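Folylpolyglutamate synthase protein FOLC (Mycobacterium tuberculosis, PDB 2VOS) probably uses ATP to add L-glutamate to dihydropteroate, forming dihydrofolate, and further glutamates to tetrahydrofolate in chains linked through the gamma-carboxylate. Local coordinates at residues Leu391-His405 / Ala421-Asn435. Residues are numbered along the deposited sequence; the frame is centred on the assembly and turned at random.
Sequences LAALEPVFDSVVVTH and AGERFGPDRVRTAEN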
loop_
_atom_site.group_PDB
_atom_site.type_symbol
_atom_site.label_atom_id
_atom_site.label_comp_id
_atom_site.label_asym_id
_atom_site.label_seq_id
_atom_site.Cartn_x
_atom_site.Cartn_y
_atom_site.Cartn_z
ATOM N N LEU A 391 10.490 2.567 -15.980
ATOM C CA LEU A 391 10.344 3.236 -17.250
ATOM C C LEU A 391 10.038 2.222 -18.372
ATOM O O LEU A 391 9.207 2.471 -19.274
ATOM C CB LEU A 391 11.630 4.007 -17.577
ATOM C CG LEU A 391 11.866 5.211 -16.637
ATOM C CD1 LEU A 391 13.336 5.665 -16.589
ATOM C CD2 LEU A 391 10.943 6.366 -17.017
ATOM N N ALA A 392 10.699 1.079 -18.296
ATOM C CA ALA A 392 10.542 0.058 -19.342
ATOM C C ALA A 392 9.087 -0.497 -19.353
ATOM O O ALA A 392 8.548 -0.795 -20.409
ATOM C CB ALA A 392 11.551 -1.062 -19.147
ATOM N N ALA A 393 8.439 -0.541 -18.195
ATOM C CA ALA A 393 7.072 -1.031 -18.112
ATOM C C ALA A 393 6.106 0.018 -18.642
ATOM O O ALA A 393 5.026 -0.318 -19.162
ATOM C CB ALA A 393 6.687 -1.375 -16.633
ATOM N N LEU A 394 6.475 1.297 -18.539
ATOM C CA LEU A 394 5.532 2.370 -18.902
ATOM C C LEU A 394 5.726 2.859 -20.323
ATOM O O LEU A 394 4.813 3.475 -20.910
ATOM C CB LEU A 394 5.640 3.553 -17.928
ATOM C CG LEU A 394 5.258 3.111 -16.509
ATOM C CD1 LEU A 394 5.533 4.194 -15.428
ATOM C CD2 LEU A 394 3.814 2.676 -16.504
ATOM N N GLU A 395 6.909 2.596 -20.892
ATOM C CA GLU A 395 7.188 3.116 -22.251
ATOM C C GLU A 395 6.180 2.680 -23.304
ATOM O O GLU A 395 5.860 3.450 -24.189
ATOM C CB GLU A 395 8.598 2.752 -22.707
ATOM C CG GLU A 395 8.956 3.411 -24.048
ATOM C CD GLU A 395 8.527 2.568 -25.242
ATOM O OE1 GLU A 395 8.242 1.386 -25.017
ATOM O OE2 GLU A 395 8.479 3.084 -26.383
ATOM N N PRO A 396 5.702 1.423 -23.241
ATOM C CA PRO A 396 4.697 1.016 -24.219
ATOM C C PRO A 396 3.338 1.751 -24.110
ATOM O O PRO A 396 2.528 1.660 -25.038
ATOM C CB PRO A 396 4.504 -0.477 -23.922
ATOM C CG PRO A 396 5.816 -0.911 -23.254
ATOM C CD PRO A 396 6.108 0.292 -22.375
ATOM N N VAL A 397 3.074 2.512 -23.049
ATOM C CA VAL A 397 1.757 3.126 -22.989
ATOM C C VAL A 397 1.771 4.646 -22.918
ATOM O O VAL A 397 0.732 5.285 -23.139
ATOM C CB VAL A 397 0.888 2.558 -21.794
ATOM C CG1 VAL A 397 0.453 1.140 -22.087
ATOM C CG2 VAL A 397 1.681 2.653 -20.441
ATOM N N PHE A 398 2.878 5.219 -22.477
ATOM C CA PHE A 398 2.989 6.684 -22.394
ATOM C C PHE A 398 3.590 7.170 -23.723
ATOM O O PHE A 398 4.790 6.896 -24.051
ATOM C CB PHE A 398 3.903 7.155 -21.227
ATOM C CG PHE A 398 3.333 6.901 -19.810
ATOM C CD1 PHE A 398 2.021 6.549 -19.632
ATOM C CD2 PHE A 398 4.141 7.112 -18.670
ATOM C CE1 PHE A 398 1.501 6.352 -18.371
ATOM C CE2 PHE A 398 3.639 6.912 -17.375
ATOM C CZ PHE A 398 2.316 6.541 -17.215
ATOM N N ASP A 399 2.806 7.945 -24.465
ATOM C CA ASP A 399 3.318 8.553 -25.689
ATOM C C ASP A 399 4.508 9.455 -25.370
ATOM O O ASP A 399 5.506 9.533 -26.143
ATOM C CB ASP A 399 2.196 9.364 -26.340
ATOM C CG ASP A 399 1.134 8.470 -26.856
ATOM O OD1 ASP A 399 1.364 7.950 -27.980
ATOM O OD2 ASP A 399 0.143 8.187 -26.100
ATOM N N SER A 400 4.395 10.182 -24.258
ATOM C CA SER A 400 5.573 10.869 -23.745
ATOM C C SER A 400 5.526 10.972 -22.257
ATOM O O SER A 400 4.507 10.656 -21.626
ATOM C CB SER A 400 5.803 12.249 -24.416
ATOM O OG SER A 400 4.819 13.161 -24.020
ATOM N N VAL A 401 6.610 11.455 -21.671
ATOM C CA VAL A 401 6.672 11.574 -20.238
ATOM C C VAL A 401 7.248 12.942 -19.856
ATOM O O VAL A 401 8.125 13.479 -20.559
ATOM C CB VAL A 401 7.446 10.365 -19.681
ATOM C CG1 VAL A 401 8.931 10.349 -20.227
ATOM C CG2 VAL A 401 7.360 10.307 -18.176
ATOM N N VAL A 402 6.716 13.535 -18.785
ATOM C CA VAL A 402 7.298 14.742 -18.183
ATOM C C VAL A 402 7.890 14.292 -16.863
ATOM O O VAL A 402 7.154 13.815 -15.996
ATOM C CB VAL A 402 6.187 15.789 -17.865
ATOM C CG1 VAL A 402 6.825 17.121 -17.384
ATOM C CG2 VAL A 402 5.302 16.010 -19.116
ATOM N N VAL A 403 9.202 14.421 -16.706
ATOM C CA VAL A 403 9.876 14.014 -15.478
ATOM C C VAL A 403 10.083 15.215 -14.592
ATOM O O VAL A 403 10.327 16.326 -15.069
ATOM C CB VAL A 403 11.229 13.320 -15.761
ATOM C CG1 VAL A 403 11.028 12.044 -16.576
ATOM C CG2 VAL A 403 12.129 14.217 -16.518
ATOM N N THR A 404 9.941 15.011 -13.286
ATOM C CA THR A 404 10.008 16.100 -12.350
ATOM C C THR A 404 10.494 15.572 -10.996
ATOM O O THR A 404 11.087 14.492 -10.918
ATOM C CB THR A 404 8.623 16.869 -12.286
ATOM O OG1 THR A 404 8.758 18.040 -11.479
ATOM C CG2 THR A 404 7.518 16.012 -11.715
ATOM N N HIS A 405 10.281 16.359 -9.944
ATOM C CA HIS A 405 10.768 16.068 -8.583
ATOM C C HIS A 405 9.544 16.253 -7.700
ATOM O O HIS A 405 8.932 17.319 -7.755
ATOM C CB HIS A 405 11.828 17.110 -8.195
ATOM C CG HIS A 405 12.531 16.828 -6.905
ATOM N ND1 HIS A 405 11.891 16.865 -5.680
ATOM C CD2 HIS A 405 13.827 16.517 -6.646
ATOM C CE1 HIS A 405 12.756 16.570 -4.725
ATOM N NE2 HIS A 405 13.944 16.370 -5.283
ATOM N N ALA A 421 14.890 8.224 -18.309
ATOM C CA ALA A 421 13.762 8.258 -19.233
ATOM C C ALA A 421 14.207 8.265 -20.691
ATOM O O ALA A 421 13.671 7.510 -21.513
ATOM C CB ALA A 421 12.845 9.487 -18.951
ATOM N N GLY A 422 15.179 9.137 -20.998
ATOM C CA GLY A 422 15.730 9.255 -22.345
ATOM C C GLY A 422 16.256 7.937 -22.893
ATOM O O GLY A 422 16.107 7.666 -24.096
ATOM N N GLU A 423 16.856 7.119 -22.024
ATOM C CA GLU A 423 17.418 5.821 -22.436
ATOM C C GLU A 423 16.340 4.832 -22.862
ATOM O O GLU A 423 16.606 3.969 -23.687
ATOM C CB GLU A 423 18.288 5.174 -21.327
ATOM C CG GLU A 423 19.618 5.895 -20.955
ATOM C CD GLU A 423 20.789 5.590 -21.923
ATOM O OE1 GLU A 423 20.600 4.742 -22.844
ATOM O OE2 GLU A 423 21.904 6.194 -21.759
ATOM N N ARG A 424 15.130 4.948 -22.288
ATOM C CA ARG A 424 13.997 4.105 -22.687
ATOM C C ARG A 424 13.018 4.742 -23.693
ATOM O O ARG A 424 12.519 4.070 -24.573
ATOM C CB ARG A 424 13.211 3.654 -21.448
ATOM C CG ARG A 424 14.026 2.781 -20.552
ATOM C CD ARG A 424 13.877 1.361 -21.033
ATOM N NE ARG A 424 14.738 0.471 -20.274
ATOM C CZ ARG A 424 14.929 -0.803 -20.587
ATOM N NH1 ARG A 424 14.293 -1.315 -21.638
ATOM N NH2 ARG A 424 15.756 -1.551 -19.869
ATOM N N PHE A 425 12.740 6.027 -23.567
ATOM C CA PHE A 425 11.763 6.667 -24.431
ATOM C C PHE A 425 12.350 7.286 -25.706
ATOM O O PHE A 425 11.618 7.460 -26.698
ATOM C CB PHE A 425 11.021 7.754 -23.658
ATOM C CG PHE A 425 9.982 7.228 -22.709
ATOM C CD1 PHE A 425 10.366 6.593 -21.532
ATOM C CD2 PHE A 425 8.624 7.410 -22.970
ATOM C CE1 PHE A 425 9.399 6.118 -20.633
ATOM C CE2 PHE A 425 7.653 6.945 -22.074
ATOM C CZ PHE A 425 8.034 6.305 -20.917
ATOM N N GLY A 426 13.650 7.605 -25.675
ATOM C CA GLY A 426 14.262 8.476 -26.668
ATOM C C GLY A 426 14.004 9.886 -26.176
ATOM O O GLY A 426 12.931 10.171 -25.656
ATOM N N PRO A 427 14.998 10.771 -26.293
ATOM C CA PRO A 427 14.886 12.158 -25.866
ATOM C C PRO A 427 13.698 12.953 -26.455
ATOM O O PRO A 427 13.204 13.860 -25.782
ATOM C CB PRO A 427 16.227 12.761 -26.298
ATOM C CG PRO A 427 16.699 11.858 -27.393
ATOM C CD PRO A 427 16.324 10.502 -26.880
ATOM N N ASP A 428 13.222 12.614 -27.661
ATOM C CA ASP A 428 12.025 13.277 -28.231
ATOM C C ASP A 428 10.714 13.077 -27.462
ATOM O O ASP A 428 9.800 13.856 -27.619
ATOM C CB ASP A 428 11.827 12.885 -29.694
ATOM C CG ASP A 428 12.977 13.373 -30.574
ATOM O OD1 ASP A 428 12.813 14.375 -31.316
ATOM O OD2 ASP A 428 14.073 12.758 -30.509
ATOM N N ARG A 429 10.630 12.045 -26.633
ATOM C CA ARG A 429 9.405 11.775 -25.867
ATOM C C ARG A 429 9.528 12.162 -24.387
ATOM O O ARG A 429 8.715 11.736 -23.517
ATOM C CB ARG A 429 9.034 10.298 -26.027
ATOM C CG ARG A 429 8.719 9.918 -27.459
ATOM C CD ARG A 429 8.710 8.404 -27.602
ATOM N NE ARG A 429 7.688 7.773 -26.756
ATOM C CZ ARG A 429 7.687 6.460 -26.501
ATOM N NH1 ARG A 429 8.648 5.678 -27.029
ATOM N NH2 ARG A 429 6.742 5.904 -25.735
ATOM N N VAL A 430 10.544 12.961 -24.089
ATOM C CA VAL A 430 10.811 13.311 -22.703
ATOM C C VAL A 430 10.807 14.820 -22.495
ATOM O O VAL A 430 11.404 15.560 -23.261
ATOM C CB VAL A 430 12.182 12.748 -22.204
ATOM C CG1 VAL A 430 12.381 13.101 -20.686
ATOM C CG2 VAL A 430 12.287 11.227 -22.477
ATOM N N ARG A 431 10.131 15.279 -21.459
ATOM C CA ARG A 431 10.219 16.683 -21.088
ATOM C C ARG A 431 10.494 16.778 -19.603
ATOM O O ARG A 431 10.310 15.789 -18.866
ATOM C CB ARG A 431 8.938 17.404 -21.508
ATOM C CG ARG A 431 8.951 17.605 -23.033
ATOM C CD ARG A 431 7.719 18.384 -23.523
ATOM N NE ARG A 431 7.687 18.645 -24.979
ATOM C CZ ARG A 431 7.673 17.697 -25.927
ATOM N NH1 ARG A 431 7.732 16.390 -25.611
ATOM N NH2 ARG A 431 7.605 18.049 -27.201
ATOM N N THR A 432 10.923 17.944 -19.141
ATOM C CA THR A 432 11.239 18.119 -17.726
ATOM C C THR A 432 10.467 19.296 -17.152
ATOM O O THR A 432 10.072 20.207 -17.876
ATOM C CB THR A 432 12.763 18.408 -17.508
ATOM O OG1 THR A 432 13.080 19.642 -18.120
ATOM C CG2 THR A 432 13.677 17.291 -18.032
ATOM N N ALA A 433 10.254 19.299 -15.850
ATOM C CA ALA A 433 9.629 20.452 -15.201
ATOM C C ALA A 433 10.165 20.480 -13.772
ATOM O O ALA A 433 10.373 19.423 -13.172
ATOM C CB ALA A 433 8.077 20.328 -15.205
ATOM N N GLU A 434 10.359 21.684 -13.230
ATOM C CA GLU A 434 11.018 21.853 -11.938
ATOM C C GLU A 434 10.193 21.301 -10.794
ATOM O O GLU A 434 10.755 20.894 -9.752
ATOM C CB GLU A 434 11.340 23.327 -11.666
ATOM C CG GLU A 434 12.324 23.974 -12.684
ATOM C CD GLU A 434 12.755 25.405 -12.277
ATOM O OE1 GLU A 434 12.632 25.770 -11.075
ATOM O OE2 GLU A 434 13.221 26.175 -13.158
ATOM N N ASN A 435 8.865 21.308 -10.938
ATOM C CA ASN A 435 8.020 20.816 -9.865
ATOM C C ASN A 435 6.727 20.226 -10.437
ATOM O O ASN A 435 6.416 20.358 -11.644
ATOM C CB ASN A 435 7.713 21.931 -8.857
ATOM C CG ASN A 435 6.972 23.087 -9.487
ATOM O OD1 ASN A 435 5.919 22.894 -10.095
ATOM N ND2 ASN A 435 7.527 24.277 -9.376
#
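A421 CB touches V403 CG1 (3.9 Å) and L391 CD2 at the inner side of a beta-alpha-beta crossover: strand 400-403, helix 414-425 and strand 430-432 at one border of the mixed sheet of the Mur ligase C-terminal domain. On the next turn R424 lays its aliphatic chain along L391 and A392; A392 CB sits over one face of the guanidinium, toward its rim, while NH2 is salt-bridged to D388. F425 then wedges its ring between strand 400-403 and the turn that leaves helix 387-394. V401 CG1 stands over the centre of one face, 3.9 Å from the F425 ring centroid, and E395 CG over the opposite face, both as CH-pi contacts; F398 CB meets the edge in plane. After the turn at G426, R429 folds back at chi3 (61°), which brings its guanidinium to the loop 395-399, with F425 CD2 over one face, toward its rim. R429 NH1 makes a nearly straight salt bridge to the anti lone pair of E395 OE2 (2.7 Å, 172°), although the two planes lie 68° apart. R429 NH2 bonds F398 O at 2.8 Å and E395 O at 3.0 Å, and NE reaches D399 O from above its carbonyl plane; these bonds, close to the guanidinium plane, fix its rotation and tie down the carbonyls of the loop. From here the backbones run parallel: V401 N bonds R429 O, R431 N bonds V401 O, and V403 N bonds R431 O. V430 CG2 packs on V401 CG1, and T432 CG2 touches V403 CG2, on the sheet face lined by helix 414-425. V402 CG1 meets A433 CB on the other face, where helix 436-451 packs. A433 N closes on V403 O, and T404 OG1, anti to the backbone nitrogen, donates to A433 O at 2.7 Å from above that carbonyl's plane.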